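Local coordinates for PAN2-PAN3 deadenylation complex catalytic subunit pan2 (Neurospora crassa, PDB 4CZW), which shortens the poly(A) tails of mRNA as the exonuclease subunit of the Pan2-Pan3 deadenylation complex, this chain being its protease-like and nuclease domains, at residues Arg616-Glu619 with Glu620-Asn624; Asp629-Glu632 with Ala633-Lys637; Tyr302-Glu305 with Gly306-Lys310; Trp282-Pro285 with Gly286-Pro289; Gln147-Gly151 with Thr152-Ser156. All blocks are in the same frame, centred on the assembly; numbering follows the deposited sequence.

All five contacts are local: each joins directly successive segments, so no long loop is closed, and along the chain they run in series and none nests in or crosses another. Contact 5 comes first, where helix 130-149 ends beside a zinc site. Contact 4 turns the chain between helix 276-282 and strand 291-297, and contact 3 follows where strand 300-305 enters helix 306-314. Contacts 4 and 3 touch, Glu305 OE1 lying 3.7 Å from Pro289 CG. On the opposite side of the chain's centre from contact 3, contact 1 ends helix 604-623 and contact 2 ends helix 627-634; Phe621 CE2 and Val630 CG1, 3.9 Å apart, tie these two helices together.

Contact 1: residues Arg616-Glu619 with Glu620-Asn624; sequences RKYE and EFMAN
The last turns of helix 604-623 bring Tyr618 beneath Met622 (present as selenomethionine) and Lys617 beside Glu620 and Phe621. Four i to i+4 backbone bonds define the helix here, from Glu620 N to Arg616 O through Ala623 N to Glu619 O; the Phe621 N to Lys617 O bond measures 2.9 Å. Tyr618 CG stands anti to the backbone N (chi1 167°), which carries the ring up the helix toward the next turn. Met622 CG then sits over one ring face, 3.8 Å from the centroid of the Tyr618 ring, a CH-pi contact displaced toward the rim. The selenium lies obliquely to the same ring, SE being 4.7 Å from the Tyr618 centroid, as in a Met-aromatic pair. This helix belongs to the DEDD-type exonuclease fold, and its first turn holds Asp607, a probable ligand of the catalytic metals; the aromatic pair lies well away from that site. Phe627 meets Tyr618 edge-to-face. On another flank, Lys617 NZ and Glu620 OE1 form a long salt bridge of 3.7 Å. Arg616 NH1 reaches Glu619 OE1 at 2.8 Å, meeting it from above the carboxylate plane, while its NE and NH2 go to Glu487 and the carbonyl of Gly482.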
loop_
_atom_site.group_PDB
_atom_site.type_symbol
_atom_site.label_atom_id
_atom_site.label_comp_id
_atom_site.label_asym_id
_atom_site.label_seq_id
_atom_site.Cartn_x
_atom_site.Cartn_y
_atom_site.Cartn_z
ATOM N N ARG A 616 7.768 -30.701 -16.499
ATOM C CA ARG A 616 8.422 -31.985 -16.274
ATOM C C ARG A 616 9.018 -32.515 -17.573
ATOM O O ARG A 616 10.094 -33.112 -17.571
ATOM C CB ARG A 616 7.441 -32.999 -15.682
ATOM C CG ARG A 616 6.979 -32.659 -14.272
ATOM C CD ARG A 616 8.163 -32.349 -13.368
ATOM N NE ARG A 616 7.747 -32.032 -12.005
ATOM C CZ ARG A 616 8.563 -31.559 -11.066
ATOM N NH1 ARG A 616 9.841 -31.342 -11.345
ATOM N NH2 ARG A 616 8.099 -31.299 -9.852
ATOM N N LYS A 617 8.316 -32.289 -18.679
ATOM C CA LYS A 617 8.834 -32.634 -19.998
ATOM C C LYS A 617 10.074 -31.809 -20.311
ATOM O O LYS A 617 11.030 -32.304 -20.909
ATOM C CB LYS A 617 7.769 -32.414 -21.073
ATOM C CG LYS A 617 6.702 -33.492 -21.122
ATOM C CD LYS A 617 7.310 -34.840 -21.474
ATOM C CE LYS A 617 6.249 -35.924 -21.549
ATOM N NZ LYS A 617 6.845 -37.255 -21.847
ATOM N N TYR A 618 10.049 -30.545 -19.899
ATOM C CA TYR A 618 11.177 -29.646 -20.097
ATOM C C TYR A 618 12.413 -30.135 -19.349
ATOM O O TYR A 618 13.529 -30.054 -19.861
ATOM C CB TYR A 618 10.812 -28.230 -19.650
ATOM C CG TYR A 618 11.994 -27.296 -19.529
ATOM C CD1 TYR A 618 12.695 -26.883 -20.653
ATOM C CD2 TYR A 618 12.405 -26.823 -18.290
ATOM C CE1 TYR A 618 13.773 -26.026 -20.548
ATOM C CE2 TYR A 618 13.482 -25.967 -18.174
ATOM C CZ TYR A 618 14.164 -25.572 -19.306
ATOM O OH TYR A 618 15.238 -24.719 -19.195
ATOM N N GLU A 619 12.207 -30.643 -18.138
ATOM C CA GLU A 619 13.301 -31.191 -17.346
ATOM C C GLU A 619 13.899 -32.420 -18.021
ATOM O O GLU A 619 15.111 -32.630 -17.986
ATOM C CB GLU A 619 12.826 -31.544 -15.936
ATOM C CG GLU A 619 12.522 -30.341 -15.059
ATOM C CD GLU A 619 12.309 -30.718 -13.606
ATOM O OE1 GLU A 619 11.727 -31.793 -13.347
ATOM O OE2 GLU A 619 12.731 -29.945 -12.721
ATOM N N GLU A 620 13.041 -33.228 -18.633
ATOM C CA GLU A 620 13.485 -34.421 -19.345
ATOM C C GLU A 620 14.295 -34.051 -20.582
ATOM O O GLU A 620 15.317 -34.672 -20.871
ATOM C CB GLU A 620 12.288 -35.289 -19.742
ATOM C CG GLU A 620 11.494 -35.826 -18.562
ATOM C CD GLU A 620 10.269 -36.608 -18.994
ATOM O OE1 GLU A 620 10.153 -36.913 -20.200
ATOM O OE2 GLU A 620 9.421 -36.915 -18.129
ATOM N N PHE A 621 13.831 -33.036 -21.305
ATOM C CA PHE A 621 14.487 -32.596 -22.532
ATOM C C PHE A 621 15.867 -32.009 -22.249
ATOM O O PHE A 621 16.813 -32.237 -23.004
ATOM C CB PHE A 621 13.619 -31.567 -23.264
ATOM C CG PHE A 621 12.292 -32.104 -23.724
ATOM C CD1 PHE A 621 12.094 -33.467 -23.881
ATOM C CD2 PHE A 621 11.242 -31.244 -24.000
ATOM C CE1 PHE A 621 10.873 -33.960 -24.303
ATOM C CE2 PHE A 621 10.020 -31.731 -24.424
ATOM C CZ PHE A 621 9.835 -33.091 -24.575
HETATM N N MSE A 622 15.975 -31.254 -21.161
HETATM C CA MSE A 622 17.247 -30.654 -20.768
HETATM C C MSE A 622 18.234 -31.714 -20.296
HETATM O O MSE A 622 19.437 -31.604 -20.530
HETATM C CB MSE A 622 17.034 -29.613 -19.665
HETATM C CG MSE A 622 16.263 -28.384 -20.106
HETATM SE SE MSE A 622 17.310 -27.175 -21.223
HETATM C CE MSE A 622 18.495 -26.449 -19.856
ATOM N N ALA A 623 17.715 -32.741 -19.633
ATOM C CA ALA A 623 18.551 -33.786 -19.058
ATOM C C ALA A 623 19.178 -34.676 -20.128
ATOM O O ALA A 623 20.351 -35.030 -20.030
ATOM C CB ALA A 623 17.748 -34.624 -18.077
ATOM N N ASN A 624 18.401 -35.039 -21.145
ATOM C CA ASN A 624 18.910 -35.909 -22.203
ATOM C C ASN A 624 19.462 -35.123 -23.391
ATOM O O ASN A 624 19.891 -35.706 -24.386
ATOM C CB ASN A 624 17.823 -36.885 -22.671
ATOM C CG ASN A 624 16.561 -36.186 -23.153
ATOM O OD1 ASN A 624 16.606 -35.071 -23.674
ATOM N ND2 ASN A 624 15.422 -36.847 -22.982
#

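Contact 2: residues Asp629-Glu632 with Ala633-Lys637; sequences DVLE and ALYKK
Asp629 O and Val630 O receive the two regular helical bonds of this segment pair, from Ala633 N at 3.0 Å and from Leu634 N at 2.9 Å respectively. After them the pattern tightens to i to i+3: Tyr635 N approaches Glu632 O at 3.1 Å with an N-H...O angle of 134°, a weak bond in the last turn of helix 627-634. The hydroxyl of Tyr635 is held elsewhere, by the carbonyl of Phe574. Lys636 folds its bent chain back over this turn, leaving CE 3.3 Å from Glu632 O and NZ 4.4 Å from Glu632 OE1, a separation too great for a salt bridge. Among the apolar groups, Leu631 and Tyr635 run side by side in the same direction, with Leu631 CD1 3.9 Å from Tyr635 CE1. The ring turns an edge to the backbone, its CD1 standing 3.2 Å from Leu631 O, near the ring plane. Leu634 faces helix 585-592, packing on Phe587 and Tyr591. Chemically, the contact divides into an apolar flank, with Leu631 and Leu634 buried, and a charged one, where the lysine probably offsets both the Glu632 carboxylate and the partial negative charge of the helix's carbonyl end.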
loop_
_atom_site.group_PDB
_atom_site.type_symbol
_atom_site.label_atom_id
_atom_site.label_comp_id
_atom_site.label_asym_id
_atom_site.label_seq_id
_atom_site.Cartn_x
_atom_site.Cartn_y
_atom_site.Cartn_z
ATOM N N ASP A 629 16.569 -29.503 -30.020
ATOM C CA ASP A 629 15.885 -30.076 -31.172
ATOM C C ASP A 629 14.374 -29.903 -31.064
ATOM O O ASP A 629 13.701 -29.617 -32.054
ATOM C CB ASP A 629 16.239 -31.557 -31.318
ATOM C CG ASP A 629 17.716 -31.778 -31.586
ATOM O OD1 ASP A 629 18.332 -30.929 -32.264
ATOM O OD2 ASP A 629 18.261 -32.800 -31.117
ATOM N N VAL A 630 13.847 -30.079 -29.856
ATOM C CA VAL A 630 12.418 -29.915 -29.611
ATOM C C VAL A 630 11.996 -28.462 -29.818
ATOM O O VAL A 630 10.979 -28.185 -30.455
ATOM C CB VAL A 630 12.037 -30.364 -28.185
ATOM C CG1 VAL A 630 10.594 -29.994 -27.873
ATOM C CG2 VAL A 630 12.256 -31.860 -28.023
ATOM N N LEU A 631 12.792 -27.543 -29.282
ATOM C CA LEU A 631 12.507 -26.117 -29.393
ATOM C C LEU A 631 12.521 -25.665 -30.851
ATOM O O LEU A 631 11.724 -24.819 -31.255
ATOM C CB LEU A 631 13.515 -25.307 -28.574
ATOM C CG LEU A 631 13.198 -23.824 -28.376
ATOM C CD1 LEU A 631 11.821 -23.653 -27.755
ATOM C CD2 LEU A 631 14.261 -23.162 -27.514
ATOM N N GLU A 632 13.427 -26.238 -31.638
ATOM C CA GLU A 632 13.490 -25.955 -33.068
ATOM C C GLU A 632 12.258 -26.497 -33.782
ATOM O O GLU A 632 11.715 -25.855 -34.682
ATOM C CB GLU A 632 14.756 -26.555 -33.685
ATOM C CG GLU A 632 16.045 -25.846 -33.297
ATOM C CD GLU A 632 16.138 -24.445 -33.868
ATOM O OE1 GLU A 632 15.497 -24.177 -34.907
ATOM O OE2 GLU A 632 16.858 -23.610 -33.280
ATOM N N ALA A 633 11.822 -27.683 -33.372
ATOM C CA ALA A 633 10.666 -28.332 -33.976
ATOM C C ALA A 633 9.384 -27.555 -33.693
ATOM O O ALA A 633 8.478 -27.513 -34.525
ATOM C CB ALA A 633 10.542 -29.761 -33.474
ATOM N N LEU A 634 9.318 -26.941 -32.514
ATOM C CA LEU A 634 8.176 -26.116 -32.134
ATOM C C LEU A 634 8.012 -24.925 -33.070
ATOM O O LEU A 634 6.897 -24.461 -33.309
ATOM C CB LEU A 634 8.325 -25.625 -30.693
ATOM C CG LEU A 634 7.735 -26.502 -29.587
ATOM C CD1 LEU A 634 8.208 -26.028 -28.222
ATOM C CD2 LEU A 634 6.216 -26.488 -29.659
ATOM N N TYR A 635 9.126 -24.432 -33.599
ATOM C CA TYR A 635 9.097 -23.281 -34.491
ATOM C C TYR A 635 9.460 -23.676 -35.921
ATOM O O TYR A 635 10.605 -23.525 -36.350
ATOM C CB TYR A 635 10.040 -22.187 -33.980
ATOM C CG TYR A 635 9.627 -21.584 -32.650
ATOM C CD1 TYR A 635 10.023 -22.160 -31.449
ATOM C CD2 TYR A 635 8.846 -20.434 -32.596
ATOM C CE1 TYR A 635 9.651 -21.611 -30.233
ATOM C CE2 TYR A 635 8.469 -19.879 -31.384
ATOM C CZ TYR A 635 8.874 -20.472 -30.206
ATOM O OH TYR A 635 8.502 -19.923 -28.999
ATOM N N LYS A 636 8.473 -24.188 -36.652
ATOM C CA LYS A 636 8.654 -24.544 -38.057
ATOM C C LYS A 636 7.508 -24.020 -38.914
ATOM O O LYS A 636 7.725 -23.503 -40.010
ATOM C CB LYS A 636 8.773 -26.059 -38.220
ATOM C CG LYS A 636 10.060 -26.640 -37.662
ATOM C CD LYS A 636 11.268 -26.038 -38.354
ATOM C CE LYS A 636 12.560 -26.604 -37.797
ATOM N NZ LYS A 636 13.741 -26.002 -38.471
ATOM N N LYS A 637 6.285 -24.155 -38.413
ATOM C CA LYS A 637 5.119 -23.671 -39.140
ATOM C C LYS A 637 4.327 -22.676 -38.298
ATOM O O LYS A 637 4.689 -22.386 -37.155
ATOM C CB LYS A 637 4.232 -24.843 -39.570
ATOM C CG LYS A 637 4.976 -25.894 -40.392
ATOM C CD LYS A 637 4.115 -27.128 -40.623
ATOM C CE LYS A 637 4.867 -28.196 -41.408
ATOM N NZ LYS A 637 4.034 -29.424 -41.536
#

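Contact 3: residues Tyr302-Glu305 with Gly306-Lys310; sequences YCYE and GDDLK
Hydrogen bonding across the join starts at Glu305 O, which accepts Leu309 N at 3.2 Å. The donor stands above the carbonyl plane, 74° out of it, consistent with the extended backbone of Glu305. A water gives the second polar link: it accepts from Glu305 N at 3.2 Å and donates to Asp308 OD2 at 2.7 Å, so the aspartate is tied indirectly to the backbone amide of Glu305. Beyond the pair, Glu305 OE1 bonds the hydroxyl of Ser228 on helix 227-235.

Ring contacts involve Tyr304. With chi1 at -176°, Asp308 sends its carboxylate back to the strand; OD2 comes 3.3 Å from Tyr304 CD1, at the ring edge and near its plane, with the carboxylate turned almost perpendicular to the ring. His312, one turn on, stacks with the same tyrosine.

Apolar packing is slighter: Leu309 CD1 lies 4.0 Å from Tyr304 CB, and this leucine continues inward onto Ile320. The chain changes direction at Gly306, whose phi is positive, and the short strand and helix axes run at 112° to one another. The whole is a tight strand-to-helix junction, leading from the antiparallel pairing of strands 291-297 and 300-305 into helix 306-314 of the ubiquitin-protease-like scaffold domain.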
loop_
_atom_site.group_PDB
_atom_site.type_symbol
_atom_site.label_atom_id
_atom_site.label_comp_id
_atom_site.label_asym_id
_atom_site.label_seq_id
_atom_site.Cartn_x
_atom_site.Cartn_y
_atom_site.Cartn_z
ATOM N N TYR A 302 6.991 23.349 21.557
ATOM C CA TYR A 302 7.972 24.261 20.983
ATOM C C TYR A 302 8.752 23.581 19.863
ATOM O O TYR A 302 9.385 22.548 20.075
ATOM C CB TYR A 302 8.925 24.768 22.067
ATOM C CG TYR A 302 8.215 25.336 23.274
ATOM C CD1 TYR A 302 7.807 26.662 23.303
ATOM C CD2 TYR A 302 7.947 24.543 24.384
ATOM C CE1 TYR A 302 7.156 27.185 24.404
ATOM C CE2 TYR A 302 7.296 25.057 25.488
ATOM C CZ TYR A 302 6.902 26.379 25.493
ATOM O OH TYR A 302 6.254 26.896 26.591
ATOM N N CYS A 303 8.705 24.167 18.670
ATOM C CA CYS A 303 9.362 23.582 17.507
ATOM C C CYS A 303 10.526 24.444 17.023
ATOM O O CYS A 303 10.446 25.672 17.027
ATOM C CB CYS A 303 8.354 23.378 16.375
ATOM S SG CYS A 303 9.020 22.523 14.929
ATOM N N TYR A 304 11.607 23.792 16.605
ATOM C CA TYR A 304 12.792 24.501 16.133
ATOM C C TYR A 304 13.310 23.913 14.823
ATOM O O TYR A 304 13.108 22.733 14.537
ATOM C CB TYR A 304 13.892 24.469 17.195
ATOM C CG TYR A 304 13.441 24.958 18.551
ATOM C CD1 TYR A 304 13.376 26.316 18.836
ATOM C CD2 TYR A 304 13.079 24.062 19.548
ATOM C CE1 TYR A 304 12.963 26.768 20.075
ATOM C CE2 TYR A 304 12.665 24.504 20.789
ATOM C CZ TYR A 304 12.609 25.856 21.048
ATOM O OH TYR A 304 12.198 26.300 22.283
ATOM N N GLU A 305 13.982 24.746 14.035
ATOM C CA GLU A 305 14.512 24.323 12.743
ATOM C C GLU A 305 15.793 25.078 12.402
ATOM O O GLU A 305 16.094 26.109 13.004
ATOM C CB GLU A 305 13.470 24.538 11.644
ATOM C CG GLU A 305 13.150 26.000 11.379
ATOM C CD GLU A 305 12.029 26.184 10.375
ATOM O OE1 GLU A 305 10.882 25.800 10.685
ATOM O OE2 GLU A 305 12.296 26.710 9.274
ATOM N N GLY A 306 16.542 24.557 11.435
ATOM C CA GLY A 306 17.758 25.202 10.972
ATOM C C GLY A 306 18.837 25.299 12.033
ATOM O O GLY A 306 19.017 24.384 12.836
ATOM N N ASP A 307 19.557 26.418 12.032
ATOM C CA ASP A 307 20.619 26.651 13.004
ATOM C C ASP A 307 20.051 26.834 14.406
ATOM O O ASP A 307 20.713 26.530 15.399
ATOM C CB ASP A 307 21.448 27.876 12.611
ATOM C CG ASP A 307 22.130 27.713 11.267
ATOM O OD1 ASP A 307 22.416 26.561 10.879
ATOM O OD2 ASP A 307 22.382 28.738 10.600
ATOM N N ASP A 308 18.821 27.333 14.479
ATOM C CA ASP A 308 18.135 27.514 15.752
ATOM C C ASP A 308 17.932 26.170 16.443
ATOM O O ASP A 308 17.967 26.076 17.670
ATOM C CB ASP A 308 16.792 28.216 15.542
ATOM C CG ASP A 308 16.077 28.512 16.845
ATOM O OD1 ASP A 308 16.764 28.741 17.862
ATOM O OD2 ASP A 308 14.828 28.516 16.850
ATOM N N LEU A 309 17.724 25.132 15.640
ATOM C CA LEU A 309 17.574 23.777 16.152
ATOM C C LEU A 309 18.908 23.227 16.643
ATOM O O LEU A 309 18.977 22.580 17.688
ATOM C CB LEU A 309 16.990 22.860 15.075
ATOM C CG LEU A 309 16.924 21.370 15.414
ATOM C CD1 LEU A 309 16.096 21.144 16.670
ATOM C CD2 LEU A 309 16.362 20.578 14.245
ATOM N N LYS A 310 19.964 23.489 15.879
ATOM C CA LYS A 310 21.302 23.024 16.225
ATOM C C LYS A 310 21.780 23.633 17.538
ATOM O O LYS A 310 22.477 22.985 18.318
ATOM C CB LYS A 310 22.292 23.358 15.105
ATOM C CG LYS A 310 21.926 22.777 13.749
ATOM C CD LYS A 310 22.943 23.178 12.691
ATOM C CE LYS A 310 22.565 22.638 11.322
ATOM N NZ LYS A 310 23.547 23.041 10.279
HETATM O O HOH W 1 13.610 27.933 14.544
#

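Contact 4: residues Trp282-Pro285 with Gly286-Pro289; sequences WSTP and GWLP
A type II beta turn runs from Thr284 to Trp287, closed by Trp287 N on Thr284 O at 3.2 Å, with Gly286 at its third position in the positive-phi conformation that this turn type uses. Trp287, the last residue of the turn, meets Trp282, which lies two residues before the turn begins. A chi1 of -165° directs the Trp287 indole across the turn toward Trp282, where the edge bearing CE3 and CZ3 lands on a face. The arrangement is a T-shaped pair: the six-membered rings have centroids 4.6 Å apart and planes at 66°. Trp287 CZ3 is the leading atom, over the six-membered ring of Trp282 and 3.5 Å from Trp282 CE2. Beside it, Leu288 CB approaches Trp282 CZ3 at 3.9 Å, so the same indole meets two successive residues of the chain beyond Gly286. On the outer part of the turn, Thr284 CB is 4.0 Å from Trp287 CB, while Thr284 OG1 bonds back to the carbonyl of Leu281.

Both indole nitrogens, on residues that are buried, have partners: Trp282 NE1 the hydroxyl of Tyr210, Trp287 NE1 the carbonyl of Ile225. These bonds probably help set the rotation of each ring within the pair. Around them, helix 227-235 supplies Phe227 and Val230, strand 385-394 packs Met386 and Pro387 against Trp282, and strand 321-334 receives Leu288 on Leu325 and Thr328.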
loop_
_atom_site.group_PDB
_atom_site.type_symbol
_atom_site.label_atom_id
_atom_site.label_comp_id
_atom_site.label_asym_id
_atom_site.label_seq_id
_atom_site.Cartn_x
_atom_site.Cartn_y
_atom_site.Cartn_z
ATOM N N TRP A 282 4.343 29.580 1.307
ATOM C CA TRP A 282 4.926 28.277 1.002
ATOM C C TRP A 282 5.902 28.331 -0.169
ATOM O O TRP A 282 6.757 27.457 -0.312
ATOM C CB TRP A 282 3.825 27.259 0.702
ATOM C CG TRP A 282 3.357 26.509 1.907
ATOM C CD1 TRP A 282 2.229 26.748 2.637
ATOM C CD2 TRP A 282 4.007 25.394 2.525
ATOM N NE1 TRP A 282 2.135 25.848 3.671
ATOM C CE2 TRP A 282 3.216 25.005 3.624
ATOM C CE3 TRP A 282 5.182 24.686 2.256
ATOM C CZ2 TRP A 282 3.561 23.940 4.453
ATOM C CZ3 TRP A 282 5.522 23.629 3.078
ATOM C CH2 TRP A 282 4.716 23.266 4.163
ATOM N N SER A 283 5.772 29.356 -1.005
ATOM C CA SER A 283 6.633 29.497 -2.173
ATOM C C SER A 283 8.013 30.023 -1.794
ATOM O O SER A 283 8.922 30.055 -2.623
ATOM C CB SER A 283 5.988 30.420 -3.207
ATOM O OG SER A 283 5.896 31.747 -2.721
ATOM N N THR A 284 8.158 30.441 -0.541
ATOM C CA THR A 284 9.437 30.923 -0.031
ATOM C C THR A 284 10.482 29.814 -0.083
ATOM O O THR A 284 10.274 28.736 0.474
ATOM C CB THR A 284 9.310 31.439 1.415
ATOM O OG1 THR A 284 8.313 32.467 1.472
ATOM C CG2 THR A 284 10.637 31.995 1.906
ATOM N N PRO A 285 11.608 30.073 -0.764
ATOM C CA PRO A 285 12.674 29.077 -0.918
ATOM C C PRO A 285 13.283 28.650 0.415
ATOM O O PRO A 285 13.738 29.492 1.188
ATOM C CB PRO A 285 13.712 29.804 -1.783
ATOM C CG PRO A 285 13.420 31.257 -1.599
ATOM C CD PRO A 285 11.937 31.342 -1.436
ATOM N N GLY A 286 13.280 27.345 0.673
ATOM C CA GLY A 286 13.868 26.798 1.882
ATOM C C GLY A 286 12.984 26.938 3.106
ATOM O O GLY A 286 13.459 26.836 4.237
ATOM N N TRP A 287 11.693 27.167 2.883
ATOM C CA TRP A 287 10.757 27.369 3.984
ATOM C C TRP A 287 10.458 26.064 4.712
ATOM O O TRP A 287 10.292 26.051 5.931
ATOM C CB TRP A 287 9.457 27.994 3.477
ATOM C CG TRP A 287 8.597 28.548 4.571
ATOM C CD1 TRP A 287 8.773 29.731 5.227
ATOM C CD2 TRP A 287 7.426 27.946 5.136
ATOM N NE1 TRP A 287 7.785 29.902 6.167
ATOM C CE2 TRP A 287 6.945 28.820 6.130
ATOM C CE3 TRP A 287 6.736 26.752 4.897
ATOM C CZ2 TRP A 287 5.808 28.540 6.886
ATOM C CZ3 TRP A 287 5.608 26.476 5.649
ATOM C CH2 TRP A 287 5.155 27.366 6.631
ATOM N N LEU A 288 10.384 24.969 3.961
ATOM C CA LEU A 288 10.130 23.658 4.547
ATOM C C LEU A 288 11.434 22.969 4.928
ATOM O O LEU A 288 12.214 22.586 4.056
ATOM C CB LEU A 288 9.336 22.776 3.582
ATOM C CG LEU A 288 9.081 21.340 4.048
ATOM C CD1 LEU A 288 8.268 21.323 5.334
ATOM C CD2 LEU A 288 8.389 20.531 2.962
ATOM N N PRO A 289 11.675 22.811 6.236
ATOM C CA PRO A 289 12.886 22.144 6.719
ATOM C C PRO A 289 12.773 20.627 6.616
ATOM O O PRO A 289 11.684 20.081 6.789
ATOM C CB PRO A 289 12.965 22.591 8.179
ATOM C CG PRO A 289 11.542 22.779 8.573
ATOM C CD PRO A 289 10.821 23.274 7.345
#

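Contact 5: residues Gln147-Gly151 with Thr152-Ser156; sequences QDYKG and TPPIS
Tyr149 and Pro154 bracket the C-terminal end of helix 130-149, where the chain leaves the helix beside a zinc site, built from three cysteines and a histidine, of the ubiquitin-protease-like domain. The closely packed part is this pair. The tyrosine ring extends forward along the departing chain, and the proline crosses its hydroxyl end at about a right angle: Pro154 CG is 3.7 Å from Tyr149 CZ, oblique to the ring. Tyr149 is buried, held also by Met66 of helix 61-71, Leu82 of helix 81-94, and Leu175 and Val176 of helix 172-180. Thr152 packs in a different direction, against the metal site: its side chain comes within about 4 Å of those of His70 and Cys75, which bind zinc together with Cys80 and Cys83. Asp148 is also near, its side chain about 5 Å from the ion.

By contrast, the backbone at the bend is less closely tied within this contact: Gly151 N makes a weak 3.3 Å bond to Asp148 O, none joins the two segments, and Tyr149 O and Thr152 O, both acceptors, are 3.2 Å apart. Lys150 and Gly151 are exposed, so solvent borders the outside of the turn. On its inner side, the pyrrolidine ring touches the tyrosine most closely at the phenol oxygen, with Pro154 CG 3.4 Å from Tyr149 OH.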
loop_
_atom_site.group_PDB
_atom_site.type_symbol
_atom_site.label_atom_id
_atom_site.label_comp_id
_atom_site.label_asym_id
_atom_site.label_seq_id
_atom_site.Cartn_x
_atom_site.Cartn_y
_atom_site.Cartn_z
ATOM N N GLN A 147 -7.110 1.072 14.745
ATOM C CA GLN A 147 -7.985 0.097 15.385
ATOM C C GLN A 147 -7.808 -1.285 14.758
ATOM O O GLN A 147 -8.112 -2.301 15.383
ATOM C CB GLN A 147 -9.448 0.545 15.301
ATOM C CG GLN A 147 -10.025 0.564 13.896
ATOM C CD GLN A 147 -11.396 1.212 13.839
ATOM O OE1 GLN A 147 -11.597 2.309 14.362
ATOM N NE2 GLN A 147 -12.347 0.533 13.208
ATOM N N ASP A 148 -7.313 -1.317 13.524
ATOM C CA ASP A 148 -6.984 -2.578 12.866
ATOM C C ASP A 148 -5.766 -3.215 13.525
ATOM O O ASP A 148 -5.675 -4.438 13.642
ATOM C CB ASP A 148 -6.719 -2.367 11.373
ATOM C CG ASP A 148 -7.990 -2.155 10.575
ATOM O OD1 ASP A 148 -9.071 -2.556 11.056
ATOM O OD2 ASP A 148 -7.906 -1.595 9.461
ATOM N N TYR A 149 -4.835 -2.372 13.954
ATOM C CA TYR A 149 -3.588 -2.831 14.553
ATOM C C TYR A 149 -3.816 -3.502 15.902
ATOM O O TYR A 149 -3.106 -4.439 16.266
ATOM C CB TYR A 149 -2.618 -1.657 14.704
ATOM C CG TYR A 149 -1.267 -2.030 15.269
ATOM C CD1 TYR A 149 -0.256 -2.508 14.445
ATOM C CD2 TYR A 149 -0.998 -1.894 16.625
ATOM C CE1 TYR A 149 0.984 -2.846 14.958
ATOM C CE2 TYR A 149 0.237 -2.230 17.146
ATOM C CZ TYR A 149 1.224 -2.705 16.309
ATOM O OH TYR A 149 2.456 -3.039 16.824
ATOM N N LYS A 150 -4.810 -3.020 16.641
ATOM C CA LYS A 150 -5.086 -3.533 17.978
ATOM C C LYS A 150 -6.107 -4.668 17.955
ATOM O O LYS A 150 -6.395 -5.271 18.989
ATOM C CB LYS A 150 -5.578 -2.406 18.887
ATOM C CG LYS A 150 -6.851 -1.730 18.405
ATOM C CD LYS A 150 -7.219 -0.548 19.286
ATOM C CE LYS A 150 -6.112 0.495 19.299
ATOM N NZ LYS A 150 -6.468 1.674 20.137
ATOM N N GLY A 151 -6.650 -4.954 16.776
ATOM C CA GLY A 151 -7.625 -6.018 16.624
ATOM C C GLY A 151 -7.037 -7.382 16.935
ATOM O O GLY A 151 -7.662 -8.203 17.605
ATOM N N THR A 152 -5.825 -7.616 16.443
ATOM C CA THR A 152 -5.108 -8.857 16.709
ATOM C C THR A 152 -3.635 -8.554 16.974
ATOM O O THR A 152 -3.055 -7.681 16.326
ATOM C CB THR A 152 -5.244 -9.855 15.537
ATOM O OG1 THR A 152 -4.379 -10.978 15.753
ATOM C CG2 THR A 152 -4.880 -9.190 14.218
ATOM N N PRO A 153 -3.031 -9.260 17.944
ATOM C CA PRO A 153 -1.627 -9.043 18.315
ATOM C C PRO A 153 -0.673 -9.173 17.132
ATOM O O PRO A 153 -0.659 -10.211 16.472
ATOM C CB PRO A 153 -1.364 -10.146 19.344
ATOM C CG PRO A 153 -2.699 -10.437 19.928
ATOM C CD PRO A 153 -3.676 -10.271 18.801
ATOM N N PRO A 154 0.118 -8.123 16.866
ATOM C CA PRO A 154 1.092 -8.138 15.771
ATOM C C PRO A 154 2.181 -9.181 15.995
ATOM O O PRO A 154 2.396 -9.607 17.130
ATOM C CB PRO A 154 1.674 -6.720 15.796
ATOM C CG PRO A 154 1.460 -6.252 17.194
ATOM C CD PRO A 154 0.158 -6.859 17.623
ATOM N N ILE A 155 2.851 -9.584 14.920
ATOM C CA ILE A 155 3.893 -10.602 14.995
ATOM C C ILE A 155 5.032 -10.167 15.912
ATOM O O ILE A 155 5.554 -10.966 16.691
ATOM C CB ILE A 155 4.460 -10.928 13.598
ATOM C CG1 ILE A 155 3.348 -11.434 12.677
ATOM C CG2 ILE A 155 5.570 -11.964 13.695
ATOM C CD1 ILE A 155 2.709 -12.723 13.145
ATOM N N SER A 156 5.404 -8.894 15.832
ATOM C CA SER A 156 6.508 -8.386 16.634
ATOM C C SER A 156 6.412 -6.886 16.893
ATOM O O SER A 156 6.139 -6.098 15.987
ATOM C CB SER A 156 7.840 -8.703 15.954
ATOM O OG SER A 156 8.931 -8.224 16.719
#